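Local coordinates for protein beta-galactosidase/beta-glucuronidase (Faecalibacterium prausnitzii L2-6, PDB 6MVF) that binds flavin mononucleotide and probably hydrolyses beta-glucuronides as a gut-bacterial glycosidase of the glycosyl hydrolase 2 family, at residues H371-I382 / T412-L423. Sequence-based numbering, arbitrary orientation.
Sequences HTHVMEEMKELI and THHDLQKLCKEL. With FMN (flavin mononucleotide), chain G.
Met375 folds over the flank of helix 407-423, its chain bent at both chi2 and chi3, which brings the CE methyl to 3.8 Å from Asp415 CB and close to Leu419 CD2. Its CG sits above one face of the His371 imidazole, off toward the rim. His371 NE2 donates a bent hydrogen bond of 2.9 Å to Asp415 OD2; the oxygen lies somewhat off the ring plane, and NE2 comes in on its anti side, tilted out of the carboxylate plane, with ring and carboxylate nearly perpendicular. An alanine in place of His371 would probably cost this carboxylate the imidazole N-H and take away the ring against which Met375 CG packs. These helices are successive outer helices of the TIM barrel, linked through strand 391-398; their segments run roughly parallel, 25° apart, with axes 10.3 Å from each other. On the barrel side Met378 CE meets Cys420 SG, and both Met378 and Ile382 rest on Trp394. Toward the C-terminal ends, Leu423 lies across the Lys379 chain, CD1 3.7 Å from Lys379 CG, while its CB packs on Ile382 CG2. Beyond CG the lysine is fully extended and carries NZ to the FMN phosphate; Tyr177 and Asp174 hydrogen-bond the cofactor.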
ATOM      1  N   HIS A 371      34.369  25.536  24.408  1.00 38.62           N
ATOM      2  CA  HIS A 371      33.921  24.713  25.528  1.00 42.03           C
ATOM      3  C   HIS A 371      32.400  24.683  25.590  1.00 41.84           C
ATOM      4  O   HIS A 371      31.797  23.624  25.790  1.00 41.65           O
ATOM      5  CB  HIS A 371      34.514  25.229  26.850  1.00 36.20           C
ATOM      6  CG  HIS A 371      34.105  24.441  28.063  1.00 34.33           C
ATOM      7  ND1 HIS A 371      33.068  24.824  28.890  1.00 41.64           N
ATOM      8  CD2 HIS A 371      34.603  23.297  28.600  1.00 39.71           C
ATOM      9  CE1 HIS A 371      32.939  23.952  29.878  1.00 30.99           C
ATOM     10  NE2 HIS A 371      33.858  23.015  29.726  1.00 36.50           N
ATOM     11  N   THR A 372      31.763  25.834  25.391  1.00 41.41           N
ATOM     12  CA  THR A 372      30.310  25.878  25.414  1.00 45.42           C
ATOM     13  C   THR A 372      29.708  25.067  24.267  1.00 45.38           C
ATOM     14  O   THR A 372      28.730  24.340  24.472  1.00 41.24           O
ATOM     15  CB  THR A 372      29.847  27.330  25.387  1.00 41.42           C
ATOM     16  OG1 THR A 372      30.180  27.930  26.645  1.00 38.94           O
ATOM     17  CG2 THR A 372      28.327  27.429  25.142  1.00 34.51           C
ATOM     18  N   HIS A 373      30.284  25.153  23.065  1.00 33.66           N
ATOM     19  CA  HIS A 373      29.807  24.312  21.970  1.00 42.73           C
ATOM     20  C   HIS A 373      29.788  22.837  22.368  1.00 46.44           C
ATOM     21  O   HIS A 373      28.773  22.150  22.200  1.00 44.55           O
ATOM     22  CB  HIS A 373      30.674  24.512  20.727  1.00 40.41           C
ATOM     23  CG  HIS A 373      30.330  23.596  19.588  1.00 44.97           C
ATOM     24  ND1 HIS A 373      29.676  24.032  18.454  1.00 46.77           N
ATOM     25  CD2 HIS A 373      30.580  22.276  19.392  1.00 44.27           C
ATOM     26  CE1 HIS A 373      29.519  23.019  17.619  1.00 45.65           C
ATOM     27  NE2 HIS A 373      30.061  21.942  18.163  1.00 46.06           N
ATOM     28  N   VAL A 374      30.905  22.329  22.898  1.00 37.02           N
ATOM     29  CA  VAL A 374      31.011  20.892  23.131  1.00 35.77           C
ATOM     30  C   VAL A 374      29.986  20.447  24.172  1.00 36.98           C
ATOM     31  O   VAL A 374      29.257  19.469  23.962  1.00 33.11           O
ATOM     32  CB  VAL A 374      32.456  20.512  23.514  1.00 38.12           C
ATOM     33  CG1 VAL A 374      32.477  19.317  24.418  1.00 40.32           C
ATOM     34  CG2 VAL A 374      33.295  20.218  22.259  1.00 33.17           C
ATOM     35  N   MET A 375      29.873  21.190  25.284  1.00 38.55           N
ATOM     36  CA  MET A 375      28.896  20.842  26.320  1.00 38.19           C
ATOM     37  C   MET A 375      27.469  20.881  25.782  1.00 38.03           C
ATOM     38  O   MET A 375      26.663  19.994  26.084  1.00 42.46           O
ATOM     39  CB  MET A 375      29.014  21.775  27.536  1.00 38.38           C
ATOM     40  CG  MET A 375      30.395  21.876  28.205  1.00 33.09           C
ATOM     41  SD  MET A 375      31.014  20.343  28.907  1.00 35.95           S
ATOM     42  CE  MET A 375      30.045  20.221  30.408  1.00 35.74           C
ATOM     43  N   GLU A 376      27.126  21.911  24.998  1.00 40.92           N
ATOM     44  CA  GLU A 376      25.771  21.997  24.454  1.00 36.03           C
ATOM     45  C   GLU A 376      25.475  20.815  23.545  1.00 42.28           C
ATOM     46  O   GLU A 376      24.378  20.234  23.599  1.00 34.45           O
ATOM     47  CB  GLU A 376      25.587  23.292  23.680  1.00 34.40           C
ATOM     48  CG  GLU A 376      25.795  24.542  24.483  1.00 44.16           C
ATOM     49  CD  GLU A 376      24.578  24.961  25.259  1.00 50.88           C
ATOM     50  OE1 GLU A 376      23.982  24.108  25.951  1.00 56.80           O
ATOM     51  OE2 GLU A 376      24.217  26.153  25.180  1.00 58.95           O
ATOM     52  N   GLU A 377      26.454  20.442  22.708  1.00 31.68           N
ATOM     53  CA  GLU A 377      26.259  19.343  21.771  1.00 33.82           C
ATOM     54  C   GLU A 377      26.066  18.025  22.505  1.00 39.52           C
ATOM     55  O   GLU A 377      25.280  17.177  22.062  1.00 37.14           O
ATOM     56  CB  GLU A 377      27.439  19.254  20.803  1.00 31.00           C
ATOM     57  CG  GLU A 377      27.128  18.475  19.547  1.00 31.07           C
ATOM     58  CD  GLU A 377      28.031  18.823  18.355  1.00 36.44           C
ATOM     59  OE1 GLU A 377      29.231  19.140  18.552  1.00 44.45           O
ATOM     60  OE2 GLU A 377      27.541  18.759  17.206  1.00 32.11           O
ATOM     61  N   MET A 378      26.746  17.841  23.641  1.00 32.00           N
ATOM     62  CA  MET A 378      26.540  16.618  24.399  1.00 30.93           C
ATOM     63  C   MET A 378      25.204  16.639  25.130  1.00 35.07           C
ATOM     64  O   MET A 378      24.553  15.589  25.261  1.00 31.20           O
ATOM     65  CB  MET A 378      27.678  16.411  25.380  1.00 31.39           C
ATOM     66  CG  MET A 378      27.662  15.050  26.017  1.00 37.79           C
ATOM     67  SD  MET A 378      28.195  13.796  24.827  1.00 44.06           S
ATOM     68  CE  MET A 378      27.208  12.449  25.409  1.00 30.69           C
ATOM     69  N   LYS A 379      24.781  17.820  25.558  1.00 33.62           N
ATOM     70  CA  LYS A 379      23.477  17.959  26.242  1.00 37.48           C
ATOM     71  C   LYS A 379      22.358  17.659  25.243  1.00 33.76           C
ATOM     72  O   LYS A 379      21.405  17.051  25.618  1.00 34.66           O
ATOM     73  CB  LYS A 379      23.371  19.332  26.901  1.00 32.24           C
ATOM     74  CG  LYS A 379      22.438  19.382  28.089  1.00 42.45           C
ATOM     75  CD  LYS A 379      22.481  20.642  28.897  1.00 48.66           C
ATOM     76  CE  LYS A 379      21.302  20.756  29.828  1.00 53.94           C
ATOM     77  NZ  LYS A 379      21.322  21.996  30.626  1.00 72.23           N
ATOM     78  N   GLU A 380      22.500  18.100  24.007  1.00 33.52           N
ATOM     79  CA  GLU A 380      21.492  17.806  22.996  1.00 32.56           C
ATOM     80  C   GLU A 380      21.527  16.339  22.598  1.00 30.92           C
ATOM     81  O   GLU A 380      20.481  15.738  22.337  1.00 36.02           O
ATOM     82  CB  GLU A 380      21.691  18.692  21.763  1.00 30.40           C
ATOM     83  CG  GLU A 380      21.451  20.162  22.010  1.00 31.34           C
ATOM     84  CD  GLU A 380      21.776  21.009  20.792  1.00 40.70           C
ATOM     85  OE1 GLU A 380      22.779  20.717  20.099  1.00 41.81           O
ATOM     86  OE2 GLU A 380      21.022  21.966  20.518  1.00 42.45           O
ATOM     87  N   LEU A 381      22.718  15.748  22.519  1.00 33.75           N
ATOM     88  CA  LEU A 381      22.805  14.347  22.123  1.00 31.84           C
ATOM     89  C   LEU A 381      22.113  13.449  23.138  1.00 33.53           C
ATOM     90  O   LEU A 381      21.416  12.501  22.768  1.00 33.87           O
ATOM     91  CB  LEU A 381      24.264  13.934  21.950  1.00 33.80           C
ATOM     92  CG  LEU A 381      24.509  12.448  21.697  1.00 30.69           C
ATOM     93  CD1 LEU A 381      23.868  12.015  20.367  1.00 25.54           C
ATOM     94  CD2 LEU A 381      26.011  12.124  21.748  1.00 23.85           C
ATOM     95  N   ILE A 382      22.284  13.737  24.423  1.00 35.06           N
ATOM     96  CA  ILE A 382      21.702  12.876  25.440  1.00 30.14           C
ATOM     97  C   ILE A 382      20.207  13.106  25.560  1.00 27.29           C
ATOM     98  O   ILE A 382      19.438  12.157  25.696  1.00 31.65           O
ATOM     99  CB  ILE A 382      22.425  13.100  26.775  1.00 32.95           C
ATOM    100  CG1 ILE A 382      23.861  12.583  26.660  1.00 27.89           C
ATOM    101  CG2 ILE A 382      21.648  12.460  27.937  1.00 26.22           C
ATOM    102  CD1 ILE A 382      24.682  12.799  27.890  1.00 26.32           C
ATOM    103  N   THR A 412      38.097  19.466  29.969  1.00 38.84           N
ATOM    104  CA  THR A 412      36.873  19.343  29.197  1.00 41.96           C
ATOM    105  C   THR A 412      36.379  17.900  29.206  1.00 38.11           C
ATOM    106  O   THR A 412      35.171  17.651  29.277  1.00 34.15           O
ATOM    107  CB  THR A 412      37.109  19.864  27.774  1.00 40.66           C
ATOM    108  OG1 THR A 412      37.470  21.249  27.839  1.00 40.12           O
ATOM    109  CG2 THR A 412      35.855  19.709  26.912  1.00 32.36           C
ATOM    110  N   HIS A 413      37.302  16.933  29.199  1.00 36.77           N
ATOM    111  CA  HIS A 413      36.869  15.540  29.252  1.00 38.22           C
ATOM    112  C   HIS A 413      36.282  15.187  30.613  1.00 34.68           C
ATOM    113  O   HIS A 413      35.358  14.380  30.687  1.00 41.73           O
ATOM    114  CB  HIS A 413      38.016  14.605  28.872  1.00 34.02           C
ATOM    115  CG  HIS A 413      38.268  14.532  27.392  1.00 36.30           C
ATOM    116  ND1 HIS A 413      38.730  15.605  26.659  1.00 41.10           N
ATOM    117  CD2 HIS A 413      38.104  13.519  26.508  1.00 35.56           C
ATOM    118  CE1 HIS A 413      38.843  15.256  25.388  1.00 42.41           C
ATOM    119  NE2 HIS A 413      38.473  13.993  25.269  1.00 35.53           N
ATOM    120  N   HIS A 414      36.761  15.801  31.693  1.00 35.88           N
ATOM    121  CA  HIS A 414      36.114  15.587  32.981  1.00 33.07           C
ATOM    122  C   HIS A 414      34.760  16.288  33.039  1.00 37.65           C
ATOM    123  O   HIS A 414      33.799  15.733  33.579  1.00 40.49           O
ATOM    124  CB  HIS A 414      37.026  16.053  34.119  1.00 38.66           C
ATOM    125  CG  HIS A 414      38.269  15.226  34.277  1.00 41.54           C
ATOM    126  ND1 HIS A 414      39.536  15.766  34.224  1.00 43.70           N
ATOM    127  CD2 HIS A 414      38.436  13.899  34.493  1.00 40.79           C
ATOM    128  CE1 HIS A 414      40.430  14.807  34.386  1.00 44.39           C
ATOM    129  NE2 HIS A 414      39.789  13.665  34.551  1.00 49.34           N
ATOM    130  N   ASP A 415      34.660  17.502  32.478  1.00 34.03           N
ATOM    131  CA  ASP A 415      33.367  18.181  32.379  1.00 36.48           C
ATOM    132  C   ASP A 415      32.352  17.327  31.628  1.00 36.67           C
ATOM    133  O   ASP A 415      31.194  17.213  32.046  1.00 37.67           O
ATOM    134  CB  ASP A 415      33.523  19.545  31.683  1.00 37.43           C
ATOM    135  CG  ASP A 415      34.389  20.533  32.492  1.00 43.99           C
ATOM    136  OD1 ASP A 415      34.483  20.370  33.723  1.00 43.11           O
ATOM    137  OD2 ASP A 415      34.976  21.474  31.905  1.00 44.70           O
ATOM    138  N   LEU A 416      32.779  16.709  30.522  1.00 36.08           N
ATOM    139  CA  LEU A 416      31.893  15.873  29.722  1.00 41.98           C
ATOM    140  C   LEU A 416      31.523  14.588  30.458  1.00 40.87           C
ATOM    141  O   LEU A 416      30.368  14.148  30.401  1.00 38.68           O
ATOM    142  CB  LEU A 416      32.550  15.549  28.374  1.00 40.18           C
ATOM    143  CG  LEU A 416      32.479  16.632  27.299  1.00 41.49           C
ATOM    144  CD1 LEU A 416      33.505  16.401  26.182  1.00 29.18           C
ATOM    145  CD2 LEU A 416      31.050  16.706  26.750  1.00 40.87           C
ATOM    146  N   GLN A 417      32.487  13.961  31.141  1.00 40.04           N
ATOM    147  CA  GLN A 417      32.153  12.785  31.938  1.00 38.40           C
ATOM    148  C   GLN A 417      31.134  13.141  33.011  1.00 39.74           C
ATOM    149  O   GLN A 417      30.180  12.391  33.246  1.00 35.71           O
ATOM    150  CB  GLN A 417      33.407  12.183  32.570  1.00 31.76           C
ATOM    151  CG  GLN A 417      33.112  11.072  33.581  1.00 34.06           C
ATOM    152  CD  GLN A 417      32.687   9.769  32.924  1.00 36.77           C
ATOM    153  OE1 GLN A 417      32.680   9.651  31.691  1.00 38.38           O
ATOM    154  NE2 GLN A 417      32.342   8.780  33.740  1.00 29.56           N
ATOM    155  N   LYS A 418      31.304  14.307  33.647  1.00 39.84           N
ATOM    156  CA  LYS A 418      30.382  14.720  34.694  1.00 38.35           C
ATOM    157  C   LYS A 418      28.997  15.007  34.125  1.00 42.83           C
ATOM    158  O   LYS A 418      27.983  14.709  34.768  1.00 40.84           O
ATOM    159  CB  LYS A 418      30.933  15.938  35.429  1.00 32.23           C
ATOM    160  CG  LYS A 418      30.145  16.276  36.690  1.00 45.59           C
ATOM    161  CD  LYS A 418      30.166  17.769  37.040  1.00 52.15           C
ATOM    162  CE  LYS A 418      29.455  18.024  38.379  1.00 56.31           C
ATOM    163  NZ  LYS A 418      29.336  19.473  38.734  1.00 58.11           N
ATOM    164  N   LEU A 419      28.933  15.555  32.909  1.00 38.32           N
ATOM    165  CA  LEU A 419      27.644  15.878  32.306  1.00 36.45           C
ATOM    166  C   LEU A 419      26.876  14.622  31.911  1.00 38.00           C
ATOM    167  O   LEU A 419      25.649  14.558  32.079  1.00 34.91           O
ATOM    168  CB  LEU A 419      27.848  16.778  31.090  1.00 42.77           C
ATOM    169  CG  LEU A 419      26.562  17.168  30.364  1.00 36.28           C
ATOM    170  CD1 LEU A 419      25.712  17.992  31.286  1.00 20.44           C
ATOM    171  CD2 LEU A 419      26.889  17.912  29.081  1.00 33.11           C
ATOM    172  N   CYS A 420      27.571  13.615  31.368  1.00 38.51           N
ATOM    173  CA  CYS A 420      26.883  12.384  30.983  1.00 34.08           C
ATOM    174  C   CYS A 420      26.288  11.675  32.198  1.00 35.48           C
ATOM    175  O   CYS A 420      25.215  11.067  32.098  1.00 35.28           O
ATOM    176  CB  CYS A 420      27.829  11.438  30.242  1.00 36.55           C
ATOM    177  SG  CYS A 420      28.465  11.972  28.633  1.00 41.11           S
ATOM    178  N   LYS A 421      26.965  11.741  33.359  1.00 35.36           N
ATOM    179  CA  LYS A 421      26.458  11.067  34.558  1.00 32.42           C
ATOM    180  C   LYS A 421      25.411  11.899  35.291  1.00 30.06           C
ATOM    181  O   LYS A 421      24.512  11.343  35.921  1.00 34.51           O
ATOM    182  CB  LYS A 421      27.613  10.719  35.490  1.00 29.95           C
ATOM    183  CG  LYS A 421      28.606   9.740  34.873  1.00 31.92           C
ATOM    184  CD  LYS A 421      27.899   8.468  34.424  1.00 31.22           C
ATOM    185  CE  LYS A 421      28.888   7.434  33.922  1.00 34.23           C
ATOM    186  NZ  LYS A 421      28.244   6.120  33.717  1.00 26.96           N
ATOM    187  N   GLU A 422      25.514  13.222  35.217  1.00 33.55           N
ATOM    188  CA  GLU A 422      24.433  14.092  35.659  1.00 35.22           C
ATOM    189  C   GLU A 422      23.175  13.867  34.825  1.00 36.56           C
ATOM    190  O   GLU A 422      22.083  13.686  35.369  1.00 38.71           O
ATOM    191  CB  GLU A 422      24.887  15.553  35.573  1.00 34.37           C
ATOM    192  CG  GLU A 422      24.718  16.336  36.875  1.00 53.30           C
ATOM    193  CD  GLU A 422      25.797  17.406  37.077  1.00 66.20           C
ATOM    194  OE1 GLU A 422      26.078  18.151  36.112  1.00 67.55           O
ATOM    195  OE2 GLU A 422      26.376  17.494  38.193  1.00 63.11           O
ATOM    196  N   LEU A 423      23.306  13.873  33.495  1.00 33.61           N
ATOM    197  CA  LEU A 423      22.123  13.773  32.649  1.00 32.23           C
ATOM    198  C   LEU A 423      21.596  12.355  32.546  1.00 34.50           C
ATOM    199  O   LEU A 423      20.379  12.160  32.431  1.00 41.81           O
ATOM    200  CB  LEU A 423      22.409  14.294  31.246  1.00 36.20           C
ATOM    201  CG  LEU A 423      22.612  15.799  31.104  1.00 36.29           C
ATOM    202  CD1 LEU A 423      22.867  16.109  29.658  1.00 31.27           C
ATOM    203  CD2 LEU A 423      21.403  16.534  31.593  1.00 33.12           C
TER
HETATM  204  N1  FMN G 801      13.500  20.017  31.364  1.00 47.93           N
HETATM  205  C2  FMN G 801      12.542  20.614  30.650  1.00 55.69           C
HETATM  206  O2  FMN G 801      12.041  21.679  31.016  1.00 51.89           O
HETATM  207  N3  FMN G 801      12.088  20.127  29.517  1.00 54.37           N
HETATM  208  C4  FMN G 801      12.516  19.015  29.004  1.00 46.26           C
HETATM  209  O4  FMN G 801      12.089  18.570  27.951  1.00 47.31           O
HETATM  210  C4A FMN G 801      13.526  18.314  29.719  1.00 44.32           C
HETATM  211  N5  FMN G 801      13.969  17.205  29.199  1.00 50.25           N
HETATM  212  C5A FMN G 801      14.905  16.504  29.805  1.00 56.99           C
HETATM  213  C6  FMN G 801      15.342  15.338  29.231  1.00 50.97           C
HETATM  214  C7  FMN G 801      16.294  14.599  29.838  1.00 52.24           C
HETATM  215  C7M FMN G 801      16.761  13.345  29.210  1.00 47.16           C
HETATM  216  C8  FMN G 801      16.870  15.063  31.093  1.00 58.17           C
HETATM  217  C8M FMN G 801      17.935  14.265  31.758  1.00 46.27           C
HETATM  218  C9  FMN G 801      16.426  16.235  31.666  1.00 58.86           C
HETATM  219  C9A FMN G 801      15.452  16.977  31.071  1.00 54.27           C
HETATM  220  N10 FMN G 801      15.025  18.172  31.628  1.00 55.32           N
HETATM  221  C10 FMN G 801      14.026  18.875  30.957  1.00 48.11           C
HETATM  222  C1' FMN G 801      15.607  18.539  32.912  1.00 62.26           C
HETATM  223  C2' FMN G 801      16.472  19.761  33.102  1.00 64.55           C
HETATM  224  O2' FMN G 801      17.746  19.260  32.787  1.00 70.41           O
HETATM  225  C3' FMN G 801      16.556  20.213  34.544  1.00 69.11           C
HETATM  226  O3' FMN G 801      15.468  19.682  35.268  1.00 76.11           O
HETATM  227  C4' FMN G 801      16.466  21.709  34.742  1.00 75.22           C
HETATM  228  O4' FMN G 801      15.438  22.163  33.875  1.00 78.98           O
HETATM  229  C5' FMN G 801      17.778  22.460  34.510  1.00 82.10           C
HETATM  230  O5' FMN G 801      17.844  22.997  33.201  1.00 85.62           O
HETATM  231  P   FMN G 801      19.177  23.526  32.527  1.00107.55           P
HETATM  232  O1P FMN G 801      18.669  24.599  31.650  1.00 84.07           O
HETATM  233  O2P FMN G 801      20.043  23.965  33.671  1.00 94.00           O
HETATM  234  O3P FMN G 801      19.838  22.419  31.777  1.00 94.16           O